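Local structure of ESX-5 secretion-associated protein EspG5 (Mycobacterium marinum, 6VJ5) at residues 35-40 and 107-112; 15-20 and 137-142; 22-27 and 73-78; 28-33 and 82-87; 8-13 and 59-64. The protein acts as a specific chaperone for cognate PE/PPE proteins, keeping PE/PPE dimers from aggregating, and is required for secretion of LipY and PE31/PPE18. One frame throughout, in Å; residues are numbered along the deposited sequence.

In the fold
The first segments of the five contacts follow one another through residues 8-40, in the order contact 5, 2, 3, 4, 1; their partners come in the order contact 5, 3, 4, 1, 2. Contact 2 therefore closes a loop that encloses contacts 1, 3 and 4. Strand 10-13, the outermost strand of a large antiparallel sheet within this chain, pairs with strand 136-141 and leads directly into helix 14-23. Between centres, contacts 2 and 5 lie about 8 Å apart, contacts 2 and 3 about 9 Å, and contacts 4 and 5, the most distant pair, about 21 Å. Residues 8-40 thus meet, in turn, a loop beyond helix 51-58, strand 136-141, helix 69-79, strand 83-91 and a second loop; contacts 1 and 4 also meet another protein chain.

Contact 1. Residues 35-40 and 107-112; sequences CRPYVS and GSRDIP
The guanidinium of Arg109 meets Cys35 at its edge: the backbone carbonyl oxygen lies practically in the guanidinium plane, while Pro37 CD comes in obliquely, 4.5 Å from Arg109 NH1. Arg109 NH1 donates to Cys35 O over 2.9 Å with an N-H...O angle of 147°. At the acceptor the nitrogen stands 52° out of the carbonyl plane, above it. The bend at chi2 (-77°) sets Arg109 CD 3.8 Å from Arg36 N, and a further bend at chi3 turns NE back to its own segment. There Arg109 NE donates to Gly107 O at 3.2 Å, a second bond that helps fix the rotation of the group. Outside the two segments, NH1 also has a salt bridge to an acidic side chain of another protein chain, and an aromatic side chain of that chain packs on Arg109, consistent with a place in the client-binding surface. Beside Arg109 in the chain, Ser108 OG accepts from Asp110 N at 3.2 Å, an ST turn. The contact joins two loops, one leading from helix 14-23 to helix 51-58 and the other linking strands 83-91 and 115-123; Cys35 packs on Phe17 and Gln21 of helix 14-23, and Arg109 O accepts from Arg132 of strand 126-133.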
# COMPACT_ATOMS: atom_id res chain seq x y z
N CYS C 35 -12.07 5.39 0.44
CA CYS C 35 -11.92 4.09 -0.20
C CYS C 35 -10.46 3.65 -0.16
O CYS C 35 -9.55 4.43 0.12
CB CYS C 35 -12.41 4.15 -1.64
SG CYS C 35 -14.18 4.46 -1.76
N ARG C 36 -10.25 2.37 -0.43
CA ARG C 36 -8.89 1.87 -0.54
C ARG C 36 -8.24 2.50 -1.76
O ARG C 36 -8.88 2.58 -2.82
CB ARG C 36 -8.86 0.35 -0.65
CG ARG C 36 -7.95 -0.32 0.38
CD ARG C 36 -7.73 -1.79 0.05
NE ARG C 36 -8.98 -2.51 -0.16
CZ ARG C 36 -9.08 -3.68 -0.79
NH1 ARG C 36 -10.26 -4.26 -0.94
NH2 ARG C 36 -8.00 -4.27 -1.27
N PRO C 37 -7.01 3.00 -1.66
CA PRO C 37 -6.32 3.46 -2.87
C PRO C 37 -6.03 2.28 -3.78
O PRO C 37 -5.84 1.14 -3.32
CB PRO C 37 -5.04 4.10 -2.34
CG PRO C 37 -4.79 3.43 -1.03
CD PRO C 37 -6.15 3.08 -0.46
N TYR C 38 -6.03 2.54 -5.08
CA TYR C 38 -5.69 1.53 -6.07
C TYR C 38 -4.28 1.80 -6.58
O TYR C 38 -3.94 2.94 -6.90
CB TYR C 38 -6.67 1.51 -7.25
CG TYR C 38 -6.14 0.72 -8.43
CD1 TYR C 38 -5.98 -0.66 -8.35
CD2 TYR C 38 -5.77 1.35 -9.61
CE1 TYR C 38 -5.49 -1.39 -9.42
CE2 TYR C 38 -5.28 0.63 -10.68
CZ TYR C 38 -5.14 -0.73 -10.58
OH TYR C 38 -4.66 -1.45 -11.65
N VAL C 39 -3.47 0.75 -6.66
CA VAL C 39 -2.08 0.85 -7.09
C VAL C 39 -1.89 -0.07 -8.29
O VAL C 39 -2.07 -1.29 -8.17
CB VAL C 39 -1.11 0.50 -5.96
CG1 VAL C 39 0.32 0.42 -6.48
CG2 VAL C 39 -1.22 1.53 -4.84
N SER C 40 -1.53 0.52 -9.43
CA SER C 40 -1.30 -0.26 -10.64
C SER C 40 -0.18 -1.26 -10.40
O SER C 40 0.83 -0.96 -9.76
CB SER C 40 -0.95 0.67 -11.80
OG SER C 40 0.01 1.65 -11.41
N GLY C 107 -5.40 2.38 9.46
CA GLY C 107 -5.90 2.68 8.14
C GLY C 107 -7.29 2.16 7.86
O GLY C 107 -7.64 1.90 6.71
N SER C 108 -8.10 1.98 8.91
CA SER C 108 -9.46 1.50 8.72
C SER C 108 -10.19 2.38 7.71
O SER C 108 -10.08 3.61 7.74
CB SER C 108 -10.21 1.50 10.05
OG SER C 108 -11.52 1.00 9.89
N ARG C 109 -10.94 1.76 6.82
CA ARG C 109 -11.77 2.50 5.88
C ARG C 109 -13.17 2.73 6.42
O ARG C 109 -14.00 3.33 5.73
CB ARG C 109 -11.82 1.76 4.54
CG ARG C 109 -10.43 1.42 3.97
CD ARG C 109 -9.74 2.62 3.33
NE ARG C 109 -9.02 3.46 4.29
CZ ARG C 109 -8.46 4.63 3.98
NH1 ARG C 109 -8.55 5.09 2.75
NH2 ARG C 109 -7.82 5.33 4.91
N ASP C 110 -13.46 2.28 7.65
CA ASP C 110 -14.77 2.53 8.23
C ASP C 110 -14.96 4.03 8.46
O ASP C 110 -14.01 4.80 8.59
CB ASP C 110 -14.93 1.81 9.57
CG ASP C 110 -15.01 0.31 9.44
OD1 ASP C 110 -15.42 -0.19 8.36
OD2 ASP C 110 -14.67 -0.37 10.43
N ILE C 111 -16.23 4.43 8.54
CA ILE C 111 -16.60 5.77 8.97
C ILE C 111 -17.56 5.62 10.14
O ILE C 111 -18.15 4.55 10.35
CB ILE C 111 -17.22 6.60 7.82
CG1 ILE C 111 -18.43 5.90 7.22
CG2 ILE C 111 -16.18 6.87 6.74
CD1 ILE C 111 -19.13 6.72 6.14
N PRO C 112 -17.74 6.68 10.94
CA PRO C 112 -18.63 6.57 12.10
C PRO C 112 -20.06 6.26 11.67
O PRO C 112 -20.56 6.79 10.67
CB PRO C 112 -18.53 7.95 12.77
CG PRO C 112 -17.20 8.49 12.30
CD PRO C 112 -17.05 7.98 10.89

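Contact 2. Residues 15-20 and 137-142; sequences DGFWML and ITVDDV
Phe17 holds its CG anti to the backbone N (chi1 -167°), which swings the ring from the helix onto strand 136-141, and Ile137, with CG1 beside the backbone N (chi1 -62°) and CG2 anti to that N, offers both branches to that ring. Ile137 CG2 approaches the ring obliquely and lies 3.8 Å from Phe17 CD2 and 3.9 Å from Phe17 CE2. The other branch reaches the root of the ring, where Ile137 CD1 is 3.9 Å from Phe17 CG. Val139 differs: its CG2 sits at the ring edge and in the ring plane, 3.8 Å from Phe17 CE2. Both aliphatic chains cross the phenylalanine at about a right angle. Ile137 and Val139 are two residues apart on the strand and point the same way, whereas Thr138 between them points away, as strand alternation requires. No hydrogen bond links the two segments; three buried apolar side chains make the contact. It packs helix 14-23 against the second strand of the sheet, where Ile137 and Val139 exchange backbone hydrogen bonds with Val12 and Ile10 of strand 10-13, the outermost strand within this chain. From helix 69-79, Met75 and Leu78 also pack on Phe17, so the ring stands between that helix, its own helix and the sheet.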
# COMPACT_ATOMS: atom_id res chain seq x y z
N ASP C 15 -15.49 -2.44 -1.08
CA ASP C 15 -14.70 -3.34 -1.92
C ASP C 15 -15.04 -3.15 -3.39
O ASP C 15 -14.15 -3.04 -4.23
CB ASP C 15 -14.94 -4.79 -1.49
CG ASP C 15 -14.20 -5.14 -0.21
OD1 ASP C 15 -13.13 -4.55 0.04
OD2 ASP C 15 -14.69 -6.01 0.54
N GLY C 16 -16.34 -3.11 -3.71
CA GLY C 16 -16.74 -2.97 -5.10
C GLY C 16 -16.30 -1.65 -5.71
O GLY C 16 -15.88 -1.59 -6.87
N PHE C 17 -16.39 -0.56 -4.93
CA PHE C 17 -15.96 0.72 -5.46
C PHE C 17 -14.47 0.72 -5.78
O PHE C 17 -14.03 1.39 -6.72
CB PHE C 17 -16.26 1.84 -4.47
CG PHE C 17 -16.13 3.21 -5.06
CD1 PHE C 17 -14.89 3.82 -5.17
CD2 PHE C 17 -17.24 3.88 -5.54
CE1 PHE C 17 -14.76 5.08 -5.72
CE2 PHE C 17 -17.12 5.14 -6.09
CZ PHE C 17 -15.88 5.74 -6.18
N TRP C 18 -13.68 -0.02 -5.00
CA TRP C 18 -12.25 -0.10 -5.27
C TRP C 18 -11.95 -0.91 -6.52
O TRP C 18 -11.01 -0.58 -7.25
CB TRP C 18 -11.54 -0.69 -4.05
CG TRP C 18 -10.13 -1.11 -4.28
CD1 TRP C 18 -9.02 -0.32 -4.24
CD2 TRP C 18 -9.68 -2.44 -4.57
NE1 TRP C 18 -7.90 -1.08 -4.49
CE2 TRP C 18 -8.27 -2.38 -4.70
CE3 TRP C 18 -10.32 -3.67 -4.73
CZ2 TRP C 18 -7.51 -3.50 -4.98
CZ3 TRP C 18 -9.56 -4.77 -5.01
CH2 TRP C 18 -8.16 -4.69 -5.13
N MET C 19 -12.74 -1.94 -6.80
CA MET C 19 -12.52 -2.72 -8.02
C MET C 19 -12.81 -1.88 -9.26
O MET C 19 -12.04 -1.92 -10.23
CB MET C 19 -13.38 -3.97 -7.98
CG MET C 19 -13.25 -4.71 -6.66
SD MET C 19 -13.53 -6.49 -6.76
CE MET C 19 -15.19 -6.51 -7.44
N LEU C 20 -13.90 -1.12 -9.25
CA LEU C 20 -14.17 -0.23 -10.38
C LEU C 20 -12.99 0.71 -10.61
O LEU C 20 -12.58 0.95 -11.75
CB LEU C 20 -15.45 0.56 -10.13
CG LEU C 20 -16.66 -0.31 -9.80
CD1 LEU C 20 -17.84 0.54 -9.38
CD2 LEU C 20 -17.02 -1.18 -11.00
N ILE C 137 -21.45 3.04 -1.07
CA ILE C 137 -21.29 4.27 -1.83
C ILE C 137 -22.28 4.23 -2.98
O ILE C 137 -22.47 3.19 -3.62
CB ILE C 137 -19.84 4.43 -2.35
CG1 ILE C 137 -18.86 4.53 -1.17
CG2 ILE C 137 -19.73 5.67 -3.23
CD1 ILE C 137 -17.43 4.14 -1.51
N THR C 138 -22.94 5.36 -3.23
CA THR C 138 -23.93 5.50 -4.29
C THR C 138 -23.44 6.58 -5.25
O THR C 138 -23.16 7.70 -4.82
CB THR C 138 -25.30 5.89 -3.72
OG1 THR C 138 -25.88 4.77 -3.04
CG2 THR C 138 -26.25 6.34 -4.83
N VAL C 139 -23.33 6.23 -6.53
CA VAL C 139 -22.84 7.13 -7.56
C VAL C 139 -23.99 7.41 -8.53
O VAL C 139 -24.76 6.51 -8.87
CB VAL C 139 -21.63 6.55 -8.30
CG1 VAL C 139 -21.11 7.53 -9.34
CG2 VAL C 139 -20.53 6.18 -7.31
N ASP C 140 -24.09 8.66 -8.97
CA ASP C 140 -25.17 9.08 -9.85
C ASP C 140 -24.89 10.50 -10.33
O ASP C 140 -24.03 11.19 -9.77
CB ASP C 140 -26.53 9.01 -9.13
CG ASP C 140 -27.70 9.22 -10.07
OD1 ASP C 140 -27.55 9.94 -11.07
OD2 ASP C 140 -28.79 8.66 -9.81
N ASP C 141 -25.61 10.90 -11.37
CA ASP C 141 -25.56 12.28 -11.84
C ASP C 141 -26.37 13.17 -10.90
O ASP C 141 -27.33 12.73 -10.26
CB ASP C 141 -26.11 12.38 -13.26
CG ASP C 141 -25.17 11.79 -14.30
OD1 ASP C 141 -24.04 12.31 -14.46
OD2 ASP C 141 -25.56 10.81 -14.96
N VAL C 142 -25.97 14.43 -10.82
CA VAL C 142 -26.59 15.39 -9.92
C VAL C 142 -26.78 16.70 -10.66
O VAL C 142 -25.88 17.18 -11.36
CB VAL C 142 -25.73 15.59 -8.65
CG1 VAL C 142 -24.41 16.26 -9.00
CG2 VAL C 142 -26.49 16.42 -7.62

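Contact 3. Residues 22-27 and 73-78; sequences ALLDIR and ARMRVL
Leu24 and Ile26 face Met75 and Arg76 from the chain just beyond helix 14-23, whose end is a Schellman motif: Asp25, with positive phi, is the C-prime residue, Ile26 N bonds to Gln21 O and Asp25 N to Ala22 O. The backbones come nearest where Ile26 CA and Arg76 CA are 7.9 Å apart. Leu24 and Ile26, on either side of Asp25, both direct their CB toward helix 69-79. Ile26 makes its contact through its terminal methyl, Ile26 CD1 lying 3.8 Å from Met75 CB and 4.1 Å from Met75 O. Leu24 CD1 is 4.1 Å from the same Met75 CB, so two branches from the loop converge on the root of the methionine, each chain crossing it at about a right angle. The second methyl of the leucine serves another neighbour: Leu24 CD2 is 3.6 Å from Arg76 NH2 and approaches the guanidinium obliquely. A bend at chi2 (-96°) brings the arginine's end round to this place, although its CB does not point at the loop. No hydrogen bond spans the segments, and the touch is plain hydrophobic packing with one charged group at its margin. Met75 also packs on Leu20 of helix 14-23, while the same helical segment puts Val77 and Leu78 on strands 115-123 and 126-133, so helix 69-79 lies between the sheet and the end of helix 14-23.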
# COMPACT_ATOMS: atom_id res chain seq x y z
N ALA C 22 -9.97 0.01 -9.99
CA ALA C 22 -8.94 -0.82 -10.60
C ALA C 22 -9.25 -1.08 -12.07
O ALA C 22 -8.39 -0.89 -12.94
CB ALA C 22 -8.80 -2.14 -9.83
N LEU C 23 -10.48 -1.50 -12.37
CA LEU C 23 -10.85 -1.77 -13.75
C LEU C 23 -10.66 -0.56 -14.65
O LEU C 23 -10.47 -0.72 -15.86
CB LEU C 23 -12.31 -2.22 -13.84
CG LEU C 23 -12.66 -3.52 -13.11
CD1 LEU C 23 -14.16 -3.81 -13.20
CD2 LEU C 23 -11.87 -4.69 -13.68
N LEU C 24 -10.69 0.65 -14.08
CA LEU C 24 -10.61 1.88 -14.85
C LEU C 24 -9.36 2.69 -14.53
O LEU C 24 -9.28 3.87 -14.90
CB LEU C 24 -11.87 2.72 -14.60
CG LEU C 24 -13.20 2.01 -14.83
CD1 LEU C 24 -14.28 2.62 -13.94
CD2 LEU C 24 -13.62 2.09 -16.29
N ASP C 25 -8.39 2.08 -13.84
CA ASP C 25 -7.11 2.72 -13.52
C ASP C 25 -7.32 4.09 -12.89
O ASP C 25 -6.77 5.10 -13.34
CB ASP C 25 -6.22 2.81 -14.76
CG ASP C 25 -4.84 3.34 -14.44
OD1 ASP C 25 -4.16 2.79 -13.54
OD2 ASP C 25 -4.41 4.31 -15.11
N ILE C 26 -8.12 4.12 -11.83
CA ILE C 26 -8.35 5.33 -11.04
C ILE C 26 -7.61 5.15 -9.72
O ILE C 26 -7.94 4.25 -8.93
CB ILE C 26 -9.84 5.59 -10.82
CG1 ILE C 26 -10.53 5.81 -12.18
CG2 ILE C 26 -10.05 6.80 -9.92
CD1 ILE C 26 -11.99 5.41 -12.21
N ARG C 27 -6.60 5.98 -9.49
CA ARG C 27 -5.77 5.85 -8.29
C ARG C 27 -6.54 6.28 -7.05
O ARG C 27 -6.74 5.49 -6.12
CB ARG C 27 -4.49 6.66 -8.45
CG ARG C 27 -3.55 6.58 -7.26
CD ARG C 27 -2.29 7.42 -7.49
NE ARG C 27 -1.48 6.91 -8.59
CZ ARG C 27 -0.37 7.50 -9.03
NH1 ARG C 27 0.06 8.62 -8.47
NH2 ARG C 27 0.31 6.96 -10.04
N ALA C 73 -18.24 6.73 -17.05
CA ALA C 73 -18.15 8.17 -17.26
C ALA C 73 -18.25 8.93 -15.94
O ALA C 73 -17.53 9.90 -15.72
CB ALA C 73 -19.24 8.63 -18.23
N ARG C 74 -19.14 8.48 -15.05
CA ARG C 74 -19.28 9.14 -13.75
C ARG C 74 -18.02 8.96 -12.91
O ARG C 74 -17.58 9.91 -12.24
CB ARG C 74 -20.50 8.59 -13.01
CG ARG C 74 -21.76 8.55 -13.86
CD ARG C 74 -23.01 8.37 -13.02
NE ARG C 74 -24.22 8.51 -13.83
CZ ARG C 74 -24.82 7.50 -14.46
NH1 ARG C 74 -24.34 6.27 -14.36
NH2 ARG C 74 -25.91 7.72 -15.18
N MET C 75 -17.42 7.77 -12.93
CA MET C 75 -16.20 7.54 -12.16
C MET C 75 -15.07 8.43 -12.63
O MET C 75 -14.20 8.82 -11.84
CB MET C 75 -15.78 6.08 -12.27
CG MET C 75 -16.85 5.10 -11.86
SD MET C 75 -17.22 5.26 -10.11
CE MET C 75 -15.80 4.43 -9.40
N ARG C 76 -15.04 8.76 -13.93
CA ARG C 76 -13.98 9.62 -14.44
C ARG C 76 -14.12 11.04 -13.95
O ARG C 76 -13.13 11.77 -13.85
CB ARG C 76 -13.98 9.58 -15.97
CG ARG C 76 -13.70 8.20 -16.54
CD ARG C 76 -12.23 8.05 -16.89
NE ARG C 76 -11.84 6.65 -17.03
CZ ARG C 76 -12.24 5.85 -18.02
NH1 ARG C 76 -13.07 6.29 -18.95
NH2 ARG C 76 -11.81 4.59 -18.06
N VAL C 77 -15.35 11.47 -13.64
CA VAL C 77 -15.53 12.78 -13.03
C VAL C 77 -14.93 12.79 -11.63
O VAL C 77 -14.13 13.67 -11.28
CB VAL C 77 -17.03 13.16 -13.01
CG1 VAL C 77 -17.21 14.62 -12.63
CG2 VAL C 77 -17.67 12.87 -14.36
N LEU C 78 -15.30 11.80 -10.81
CA LEU C 78 -14.71 11.68 -9.48
C LEU C 78 -13.19 11.57 -9.56
O LEU C 78 -12.46 12.09 -8.71
CB LEU C 78 -15.29 10.46 -8.76
CG LEU C 78 -16.82 10.33 -8.71
CD1 LEU C 78 -17.24 8.93 -8.30
CD2 LEU C 78 -17.42 11.36 -7.77

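Contact 4. Residues 28-33 and 82-87; sequences HVAPEL and DLEVVA
Glu32 and Val86 form the more broadly touching part of a loop-on-sheet contact, in which a short 3-10 turn at residues 31-33 lies against strand 83-91 of the large antiparallel sheet; that strand starts at a classic beta bulge, with Asp82 and Leu83 both facing Arg122. Val86 turns both methyls to the glutamate: Val86 CG1 is 3.7 Å from Glu32 CG and Val86 CG2 is 3.7 Å from Glu32 CD. The bend at chi2 of Glu32 (83°) folds the carboxylate back so that Glu32 OE2 also lies 3.7 Å from Val86 CG2. Glu32 OE2 has a salt bridge to Arg228 and a hydrogen bond to Tyr226, both of strand 221-231, while an apolar side chain of another protein chain packs on Glu32. The part formed by Ala30 and Glu84 is sparser and associated with a water. Glu84 is extended beyond CG and has OE2 at 3.4 Å from Ala30 CB, a polar atom beside a methyl with no direct bond between the segments. Glu84 OE1 is held by Tyr230 OH. Glu32 OE1 and Glu84 OE1 are 5.9 Å apart; Arg228, salt-bridged to Glu32 and only weakly paired with Glu84 at long range, may offset the like charges. The water's link to Glu84 OE2 is doubtful because it is too short, but the same water accepts from Ala30 N at 3.0 Å.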
# COMPACT_ATOMS: atom_id res chain seq x y z
N HIS C 28 -6.96 7.53 -7.01
CA HIS C 28 -7.68 8.07 -5.86
C HIS C 28 -8.90 8.85 -6.33
O HIS C 28 -8.91 9.44 -7.41
CB HIS C 28 -6.77 8.97 -4.98
CG HIS C 28 -6.20 10.17 -5.68
ND1 HIS C 28 -5.06 10.12 -6.45
CD2 HIS C 28 -6.60 11.46 -5.68
CE1 HIS C 28 -4.80 11.33 -6.92
NE2 HIS C 28 -5.72 12.16 -6.46
N VAL C 29 -9.94 8.79 -5.51
CA VAL C 29 -11.08 9.70 -5.63
C VAL C 29 -11.00 10.63 -4.43
O VAL C 29 -9.98 10.69 -3.74
CB VAL C 29 -12.41 8.95 -5.70
CG1 VAL C 29 -12.50 8.19 -7.01
CG2 VAL C 29 -12.56 8.02 -4.51
N ALA C 30 -12.09 11.34 -4.15
CA ALA C 30 -12.12 12.22 -2.99
C ALA C 30 -11.73 11.43 -1.74
O ALA C 30 -12.25 10.32 -1.52
CB ALA C 30 -13.51 12.83 -2.82
N PRO C 31 -10.84 11.95 -0.90
CA PRO C 31 -10.51 11.24 0.35
C PRO C 31 -11.71 11.06 1.26
O PRO C 31 -11.71 10.12 2.07
CB PRO C 31 -9.44 12.13 1.00
CG PRO C 31 -9.65 13.50 0.39
CD PRO C 31 -10.16 13.26 -1.00
N GLU C 32 -12.73 11.91 1.16
CA GLU C 32 -13.86 11.82 2.08
C GLU C 32 -14.65 10.53 1.90
O GLU C 32 -15.30 10.07 2.84
CB GLU C 32 -14.79 13.03 1.90
CG GLU C 32 -14.20 14.34 2.38
CD GLU C 32 -13.31 14.99 1.35
OE1 GLU C 32 -13.10 14.39 0.28
OE2 GLU C 32 -12.82 16.11 1.61
N LEU C 33 -14.62 9.94 0.70
CA LEU C 33 -15.23 8.64 0.50
C LEU C 33 -14.44 7.52 1.16
O LEU C 33 -14.96 6.40 1.28
CB LEU C 33 -15.38 8.36 -0.99
CG LEU C 33 -16.34 9.31 -1.72
CD1 LEU C 33 -16.05 9.32 -3.20
CD2 LEU C 33 -17.77 8.86 -1.45
N ASP C 82 -12.62 19.04 -11.95
CA ASP C 82 -12.15 20.41 -11.86
C ASP C 82 -12.58 21.05 -10.54
O ASP C 82 -11.89 21.93 -10.01
CB ASP C 82 -12.67 21.24 -13.04
CG ASP C 82 -12.31 20.62 -14.38
OD1 ASP C 82 -11.13 20.27 -14.60
OD2 ASP C 82 -13.22 20.51 -15.23
N LEU C 83 -13.71 20.61 -10.00
CA LEU C 83 -14.28 21.15 -8.78
C LEU C 83 -14.87 20.02 -7.96
O LEU C 83 -15.50 19.11 -8.51
CB LEU C 83 -15.37 22.17 -9.11
CG LEU C 83 -16.08 22.84 -7.93
CD1 LEU C 83 -15.12 23.72 -7.15
CD2 LEU C 83 -17.27 23.64 -8.43
N GLU C 84 -14.63 20.07 -6.65
CA GLU C 84 -15.23 19.14 -5.71
C GLU C 84 -15.87 19.94 -4.58
O GLU C 84 -15.21 20.80 -3.98
CB GLU C 84 -14.20 18.16 -5.13
CG GLU C 84 -14.25 16.78 -5.77
CD GLU C 84 -13.01 15.96 -5.47
OE1 GLU C 84 -11.98 16.55 -5.09
OE2 GLU C 84 -13.06 14.73 -5.64
N VAL C 85 -17.15 19.69 -4.34
CA VAL C 85 -17.88 20.25 -3.21
C VAL C 85 -18.20 19.10 -2.27
O VAL C 85 -18.75 18.08 -2.69
CB VAL C 85 -19.16 20.97 -3.66
CG1 VAL C 85 -19.96 21.44 -2.46
CG2 VAL C 85 -18.82 22.15 -4.55
N VAL C 86 -17.84 19.26 -1.00
CA VAL C 86 -17.98 18.19 -0.01
C VAL C 86 -18.93 18.65 1.08
O VAL C 86 -18.93 19.83 1.46
CB VAL C 86 -16.62 17.79 0.59
CG1 VAL C 86 -16.82 16.93 1.83
CG2 VAL C 86 -15.77 17.08 -0.44
N ALA C 87 -19.74 17.71 1.58
CA ALA C 87 -20.62 17.94 2.72
C ALA C 87 -20.55 16.72 3.63
O ALA C 87 -20.79 15.60 3.17
CB ALA C 87 -22.06 18.20 2.26
O HOH W 1 -13.93 12.44 -6.19

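Contact 5. Residues 8-13 and 59-64; sequences TDITVN and QGIVVG
Ile61 points its side chain at strand 10-13 and meets two residues of the strand, Ile10 and Val12, along its length. The gap to Ile10 is the wider: Ile10 CG2 lies 4.3 Å from Ile61 CG1, partway along the chain, with both CB atoms directed toward the other segment. Farther out, Ile61 CD1 comes to 4.1 Å from Val12 CG1, and the two side chains cross obliquely. The chi1 of Ile61 (-57°) sets CG1 anti to the carbonyl carbon, and a nearly straight chi2 (172°) then carries CD1 out to the valine. Val12 meets it with CG1, while its CB points to one side of Ile61. Thr11, between the two, points away. These are modest van der Waals contacts, and the CA atoms of Ile10 and Ile61 stand 8.0 Å apart without a hydrogen bond between the segments. Leu20 of helix 14-23 also packs on Ile61, Phe17 on Val12, and Val71 of helix 69-79 on Ile10. Gly60, with positive phi, closes helix 51-58 in a Schellman motif, and the contact is made by the residue right after that glycine, packed on Ile10 and Val12 of strand 10-13, the outermost strand of the large antiparallel sheet within this chain.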
# COMPACT_ATOMS: atom_id res chain seq x y z
N THR C 8 -31.08 4.71 -12.65
CA THR C 8 -29.98 5.54 -13.13
C THR C 8 -28.81 5.58 -12.15
O THR C 8 -27.69 5.93 -12.52
CB THR C 8 -30.45 6.99 -13.39
OG1 THR C 8 -31.55 6.99 -14.31
CG2 THR C 8 -29.31 7.83 -13.96
N ASP C 9 -29.07 5.22 -10.90
CA ASP C 9 -28.06 5.22 -9.85
C ASP C 9 -27.55 3.81 -9.58
O ASP C 9 -28.17 2.81 -9.97
CB ASP C 9 -28.62 5.82 -8.56
CG ASP C 9 -29.81 5.04 -8.02
OD1 ASP C 9 -30.70 4.69 -8.82
OD2 ASP C 9 -29.84 4.76 -6.80
N ILE C 10 -26.42 3.73 -8.89
CA ILE C 10 -25.86 2.45 -8.47
C ILE C 10 -25.36 2.57 -7.04
O ILE C 10 -25.14 3.67 -6.52
CB ILE C 10 -24.70 1.99 -9.37
CG1 ILE C 10 -23.56 3.01 -9.34
CG2 ILE C 10 -25.17 1.79 -10.79
CD1 ILE C 10 -22.30 2.54 -10.00
N THR C 11 -25.18 1.42 -6.40
CA THR C 11 -24.66 1.37 -5.04
C THR C 11 -23.76 0.15 -4.90
O THR C 11 -24.19 -0.98 -5.17
CB THR C 11 -25.80 1.31 -4.01
OG1 THR C 11 -26.51 2.56 -4.02
CG2 THR C 11 -25.24 1.06 -2.62
N VAL C 12 -22.51 0.39 -4.50
CA VAL C 12 -21.54 -0.67 -4.28
C VAL C 12 -20.98 -0.51 -2.88
O VAL C 12 -20.98 0.58 -2.31
CB VAL C 12 -20.41 -0.65 -5.32
CG1 VAL C 12 -20.97 -0.75 -6.73
CG2 VAL C 12 -19.57 0.62 -5.16
N ASN C 13 -20.51 -1.62 -2.31
CA ASN C 13 -19.79 -1.53 -1.05
C ASN C 13 -18.38 -1.00 -1.30
O ASN C 13 -18.00 -0.69 -2.44
CB ASN C 13 -19.79 -2.88 -0.33
CG ASN C 13 -19.13 -3.99 -1.13
OD1 ASN C 13 -18.24 -3.74 -1.94
ND2 ASN C 13 -19.56 -5.22 -0.88
N GLN C 59 -25.68 -6.96 -11.67
CA GLN C 59 -26.34 -5.67 -11.80
C GLN C 59 -26.04 -4.98 -13.13
O GLN C 59 -26.56 -3.88 -13.37
CB GLN C 59 -25.94 -4.74 -10.65
CG GLN C 59 -26.36 -5.23 -9.28
CD GLN C 59 -27.84 -5.55 -9.20
OE1 GLN C 59 -28.23 -6.72 -9.22
NE2 GLN C 59 -28.67 -4.52 -9.12
N GLY C 60 -25.21 -5.57 -13.98
CA GLY C 60 -24.82 -4.95 -15.22
C GLY C 60 -23.77 -3.86 -15.09
O GLY C 60 -23.38 -3.28 -16.11
N ILE C 61 -23.31 -3.58 -13.87
CA ILE C 61 -22.30 -2.54 -13.68
C ILE C 61 -21.04 -2.89 -14.44
O ILE C 61 -20.39 -2.02 -15.04
CB ILE C 61 -22.02 -2.36 -12.17
CG1 ILE C 61 -23.31 -2.03 -11.43
CG2 ILE C 61 -20.97 -1.27 -11.95
CD1 ILE C 61 -23.15 -2.03 -9.92
N VAL C 62 -20.66 -4.16 -14.43
CA VAL C 62 -19.51 -4.66 -15.18
C VAL C 62 -20.02 -5.72 -16.14
O VAL C 62 -20.61 -6.72 -15.71
CB VAL C 62 -18.42 -5.23 -14.26
CG1 VAL C 62 -17.39 -5.98 -15.08
CG2 VAL C 62 -17.77 -4.11 -13.46
N VAL C 63 -19.81 -5.50 -17.44
CA VAL C 63 -20.17 -6.46 -18.47
C VAL C 63 -18.88 -7.17 -18.86
O VAL C 63 -17.98 -6.57 -19.46
CB VAL C 63 -20.83 -5.78 -19.67
CG1 VAL C 63 -21.59 -6.80 -20.50
CG2 VAL C 63 -21.76 -4.66 -19.21
N GLY C 64 -18.79 -8.45 -18.51
CA GLY C 64 -17.56 -9.20 -18.71
C GLY C 64 -16.42 -8.61 -17.90
O GLY C 64 -16.33 -8.84 -16.69